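Long-range contact in gentamicin resistance protein (Enterococcus gallinarum, PDB 6CTZ), which transfers a phosphate group, probably from GTP, to the 2''-hydroxyl of aminoglycosides such as kanamycin, giving resistance to these antibiotics: residues Asp50-Glu55 with Pro84-Arg89. The protein carries 2 engineered substitutions. Residues are numbered along the deposited sequence; the frame is centred on the assembly and turned at random.
Sequences DELNKE and PFVGYR. With GDP (guanosine-5'-diphosphate), chain B.
Tyr-88 OH donates a hydrogen bond to GDP N7 at 2.7 Å, while GDP O6 lies at the edge of the Tyr-88 ring, close to its plane, 3.5 Å from Tyr-88 CE2. A tyrosine suits this place because its rigid ring carries a donor across to the base. Toward its start, strand 83-89 packs against helix 46-62. With CG anti to the backbone N (chi1 178°), Leu-52 spreads its two methyls over the strand: CD1 meets Val-86 CG2 tip to tip at 3.9 Å, and CD2 rests 3.6 Å from Pro-84 O and 3.7 Å from Phe-85 CA. Val-86 and Pro-84 offer these methyls compact apolar surfaces. Asn-53 lies across Pro-84 at about a right angle, its OD1 3.8 Å from the proline CG; a polar amide fits this partly exposed border. Phe-85 turns to the other face of the sheet and stacks on Phe-42. The axes of 50-55 and 84-89 cross at 48°. Glu-55 OE1 forms a salt bridge with Arg-41, and OE2 accepts a hydrogen bond from Phe-215 N. A helix against a five-stranded antiparallel sheet beside the nucleotide marks the N-terminal lobe of the protein-kinase-like fold, where helix 46-62 probably corresponds to helix C.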
ATOM      1  N   ASP A  50      -0.948   5.179 -15.116  1.00 14.61           N
ATOM      2  CA  ASP A  50      -0.536   6.427 -14.477  1.00 15.39           C
ATOM      3  C   ASP A  50       0.359   6.157 -13.279  1.00 13.10           C
ATOM      4  O   ASP A  50       1.385   6.822 -13.094  1.00 13.28           O
ATOM      5  CB  ASP A  50      -1.763   7.217 -14.016  1.00 18.32           C
ATOM      6  CG  ASP A  50      -2.643   7.678 -15.163  1.00 22.73           C
ATOM      7  OD1 ASP A  50      -2.159   7.738 -16.311  1.00 24.15           O
ATOM      8  OD2 ASP A  50      -3.826   7.997 -14.904  1.00 25.58           O
ATOM      9  N   GLU A  51      -0.012   5.175 -12.458  1.00 12.42           N
ATOM     10  CA  GLU A  51       0.778   4.878 -11.271  1.00 11.86           C
ATOM     11  C   GLU A  51       2.150   4.334 -11.653  1.00 10.83           C
ATOM     12  O   GLU A  51       3.155   4.653 -11.007  1.00 11.70           O
ATOM     13  CB  GLU A  51       0.012   3.917 -10.355  1.00 13.06           C
ATOM     14  CG  GLU A  51      -1.263   4.560  -9.804  1.00 14.47           C
ATOM     15  CD  GLU A  51      -2.135   3.637  -8.963  1.00 17.39           C
ATOM     16  OE1 GLU A  51      -1.855   2.429  -8.853  1.00 19.71           O
ATOM     17  OE2 GLU A  51      -3.111   4.142  -8.381  1.00 21.63           O
ATOM     18  N   LEU A  52       2.218   3.522 -12.716  1.00 11.25           N
ATOM     19  CA  LEU A  52       3.507   3.003 -13.156  1.00 12.20           C
ATOM     20  C   LEU A  52       4.391   4.118 -13.700  1.00 12.00           C
ATOM     21  O   LEU A  52       5.596   4.147 -13.426  1.00 12.61           O
ATOM     22  CB  LEU A  52       3.307   1.893 -14.189  1.00 12.04           C
ATOM     23  CG  LEU A  52       4.619   1.325 -14.727  1.00 13.43           C
ATOM     24  CD1 LEU A  52       5.497   0.818 -13.590  1.00 14.65           C
ATOM     25  CD2 LEU A  52       4.350   0.221 -15.736  1.00 14.38           C
ATOM     26  N   ASN A  53       3.813   5.053 -14.458  1.00 11.88           N
ATOM     27  CA  ASN A  53       4.606   6.182 -14.935  1.00 13.19           C
ATOM     28  C   ASN A  53       5.191   6.977 -13.775  1.00 11.96           C
ATOM     29  O   ASN A  53       6.329   7.455 -13.854  1.00 13.31           O
ATOM     30  CB  ASN A  53       3.787   7.063 -15.872  1.00 16.10           C
ATOM     31  CG  ASN A  53       3.783   6.525 -17.271  1.00 20.22           C
ATOM     32  OD1 ASN A  53       4.805   6.034 -17.742  1.00 22.94           O
ATOM     33  ND2 ASN A  53       2.643   6.585 -17.937  1.00 22.38           N
ATOM     34  N   LYS A  54       4.430   7.115 -12.684  1.00 11.47           N
ATOM     35  CA  LYS A  54       4.954   7.734 -11.471  1.00 10.77           C
ATOM     36  C   LYS A  54       6.107   6.917 -10.893  1.00 10.67           C
ATOM     37  O   LYS A  54       7.173   7.461 -10.597  1.00 10.68           O
ATOM     38  CB  LYS A  54       3.823   7.890 -10.449  1.00 11.89           C
ATOM     39  CG  LYS A  54       4.274   8.269  -9.039  1.00 11.40           C
ATOM     40  CD  LYS A  54       3.096   8.370  -8.089  1.00 11.55           C
ATOM     41  CE  LYS A  54       2.424   7.029  -7.830  1.00 11.87           C
ATOM     42  NZ  LYS A  54       1.117   7.222  -7.122  1.00 12.07           N
ATOM     43  N   GLU A  55       5.922   5.596 -10.753  1.00 11.06           N
ATOM     44  CA  GLU A  55       6.992   4.762 -10.202  1.00 10.21           C
ATOM     45  C   GLU A  55       8.251   4.807 -11.064  1.00 10.30           C
ATOM     46  O   GLU A  55       9.367   4.799 -10.534  1.00 11.21           O
ATOM     47  CB  GLU A  55       6.520   3.316 -10.009  1.00 11.50           C
ATOM     48  CG  GLU A  55       5.471   3.144  -8.914  1.00 12.92           C
ATOM     49  CD  GLU A  55       5.221   1.684  -8.620  1.00 14.85           C
ATOM     50  OE1 GLU A  55       4.350   1.094  -9.284  1.00 17.56           O
ATOM     51  OE2 GLU A  55       5.916   1.113  -7.749  1.00 15.18           O
ATOM     52  N   PRO A  84       2.430   1.638 -20.492  1.00 19.46           N
ATOM     53  CA  PRO A  84       3.767   1.092 -20.224  1.00 17.90           C
ATOM     54  C   PRO A  84       3.709  -0.229 -19.470  1.00 14.54           C
ATOM     55  O   PRO A  84       2.700  -0.586 -18.862  1.00 15.47           O
ATOM     56  CB  PRO A  84       4.381   2.162 -19.316  1.00 19.60           C
ATOM     57  CG  PRO A  84       3.202   2.675 -18.544  1.00 21.48           C
ATOM     58  CD  PRO A  84       2.039   2.663 -19.508  1.00 21.32           C
ATOM     59  N   PHE A  85       4.839  -0.940 -19.495  1.00 13.56           N
ATOM     60  CA  PHE A  85       5.071  -2.060 -18.584  1.00 13.75           C
ATOM     61  C   PHE A  85       6.560  -2.117 -18.275  1.00 12.74           C
ATOM     62  O   PHE A  85       7.367  -1.493 -18.965  1.00 14.23           O
ATOM     63  CB  PHE A  85       4.492  -3.387 -19.101  1.00 14.13           C
ATOM     64  CG  PHE A  85       5.228  -3.970 -20.275  1.00 13.96           C
ATOM     65  CD1 PHE A  85       6.303  -4.824 -20.078  1.00 15.51           C
ATOM     66  CD2 PHE A  85       4.813  -3.708 -21.575  1.00 15.99           C
ATOM     67  CE1 PHE A  85       6.972  -5.384 -21.156  1.00 16.63           C
ATOM     68  CE2 PHE A  85       5.483  -4.268 -22.655  1.00 17.19           C
ATOM     69  CZ  PHE A  85       6.563  -5.102 -22.437  1.00 17.15           C
ATOM     70  N   VAL A  86       6.924  -2.816 -17.199  1.00 12.44           N
ATOM     71  CA  VAL A  86       8.311  -2.864 -16.802  1.00 12.91           C
ATOM     72  C   VAL A  86       8.813  -4.212 -16.377  1.00 12.66           C
ATOM     73  O   VAL A  86       8.065  -5.043 -16.061  1.00 13.17           O
ATOM     74  CB  VAL A  86       8.587  -1.897 -15.592  1.00 12.93           C
ATOM     75  CG1 VAL A  86       8.327  -0.469 -15.992  1.00 13.98           C
ATOM     76  CG2 VAL A  86       7.716  -2.254 -14.371  1.00 14.23           C
ATOM     77  N   GLY A  87      10.122  -4.364 -16.377  1.00 12.45           N
ATOM     78  CA  GLY A  87      10.770  -5.539 -15.861  1.00 12.68           C
ATOM     79  C   GLY A  87      11.869  -5.148 -14.885  1.00 11.26           C
ATOM     80  O   GLY A  87      12.605  -4.243 -15.149  1.00 12.60           O
ATOM     81  N   TYR A  88      11.959  -5.868 -13.775  1.00 12.33           N
ATOM     82  CA  TYR A  88      12.952  -5.647 -12.769  1.00 12.48           C
ATOM     83  C   TYR A  88      13.439  -6.945 -12.158  1.00 11.80           C
ATOM     84  O   TYR A  88      12.702  -7.856 -12.131  1.00 12.77           O
ATOM     85  CB  TYR A  88      12.437  -4.697 -11.663  1.00 12.91           C
ATOM     86  CG  TYR A  88      11.133  -5.058 -10.944  1.00 11.81           C
ATOM     87  CD1 TYR A  88       9.938  -4.625 -11.424  1.00 12.79           C
ATOM     88  CD2 TYR A  88      11.132  -5.743  -9.749  1.00 11.86           C
ATOM     89  CE1 TYR A  88       8.773  -4.864 -10.760  1.00 11.89           C
ATOM     90  CE2 TYR A  88       9.940  -5.994  -9.081  1.00 12.27           C
ATOM     91  CZ  TYR A  88       8.786  -5.527  -9.596  1.00 11.70           C
ATOM     92  OH  TYR A  88       7.584  -5.718  -8.972  1.00 12.20           O
ATOM     93  N   ARG A  89      14.676  -6.980 -11.706  1.00 12.37           N
ATOM     94  CA  ARG A  89      15.190  -8.169 -11.050  1.00 14.27           C
ATOM     95  C   ARG A  89      14.318  -8.375  -9.810  1.00 12.98           C
ATOM     96  O   ARG A  89      14.069  -7.465  -9.085  1.00 13.86           O
ATOM     97  CB  ARG A  89      16.655  -8.030 -10.624  1.00 16.45           C
ATOM     98  CG  ARG A  89      17.655  -8.155 -11.767  1.00 21.30           C
ATOM     99  CD  ARG A  89      19.057  -8.615 -11.362  1.00 25.55           C
ATOM    100  NE  ARG A  89      19.837  -9.024 -12.552  1.00 29.57           N
ATOM    101  CZ  ARG A  89      19.862 -10.262 -13.062  1.00 31.56           C
ATOM    102  NH1 ARG A  89      19.198 -11.233 -12.518  1.00 31.73           N
ATOM    103  NH2 ARG A  89      20.576 -10.524 -14.149  1.00 32.31           N
TER
HETATM  104  PB  GDP B 401      -0.572  -4.109  -7.370  1.00 13.20           P
HETATM  105  O1B GDP B 401      -0.126  -2.682  -7.580  1.00 13.74           O
HETATM  106  O2B GDP B 401      -0.891  -4.400  -5.918  1.00 12.41           O
HETATM  107  O3B GDP B 401      -1.664  -4.512  -8.333  1.00 14.36           O
HETATM  108  O3A GDP B 401       0.702  -5.011  -7.797  1.00 12.67           O
HETATM  109  PA  GDP B 401       2.080  -5.276  -6.987  1.00 12.85           P
HETATM  110  O1A GDP B 401       3.147  -4.318  -7.427  1.00 12.63           O
HETATM  111  O2A GDP B 401       1.813  -5.286  -5.492  1.00 12.49           O
HETATM  112  O5' GDP B 401       2.482  -6.742  -7.557  1.00 13.39           O
HETATM  113  C5' GDP B 401       1.545  -7.804  -7.442  1.00 14.88           C
HETATM  114  C4' GDP B 401       2.157  -8.912  -6.618  1.00 13.94           C
HETATM  115  O4' GDP B 401       3.250  -9.474  -7.344  1.00 14.24           O
HETATM  116  C3' GDP B 401       2.767  -8.471  -5.298  1.00 13.54           C
HETATM  117  O3' GDP B 401       1.791  -8.302  -4.264  1.00 15.04           O
HETATM  118  C2' GDP B 401       3.677  -9.640  -5.017  1.00 13.25           C
HETATM  119  O2' GDP B 401       2.920 -10.767  -4.564  1.00 15.35           O
HETATM  120  C1' GDP B 401       4.193  -9.977  -6.406  1.00 13.30           C
HETATM  121  N9  GDP B 401       5.475  -9.288  -6.651  1.00 11.79           N
HETATM  122  C8  GDP B 401       5.688  -8.149  -7.348  1.00 12.39           C
HETATM  123  N7  GDP B 401       7.015  -7.854  -7.341  1.00 12.32           N
HETATM  124  C5  GDP B 401       7.644  -8.817  -6.640  1.00 11.97           C
HETATM  125  C6  GDP B 401       9.022  -9.117  -6.229  1.00 12.06           C
HETATM  126  O6  GDP B 401       9.964  -8.377  -6.570  1.00 12.71           O
HETATM  127  N1  GDP B 401       9.214 -10.227  -5.501  1.00 13.36           N
HETATM  128  C2  GDP B 401       8.215 -11.055  -5.121  1.00 13.94           C
HETATM  129  N2  GDP B 401       8.506 -12.155  -4.401  1.00 14.99           N
HETATM  130  N3  GDP B 401       6.923 -10.838  -5.451  1.00 13.17           N
HETATM  131  C4  GDP B 401       6.619  -9.757  -6.199  1.00 11.95           C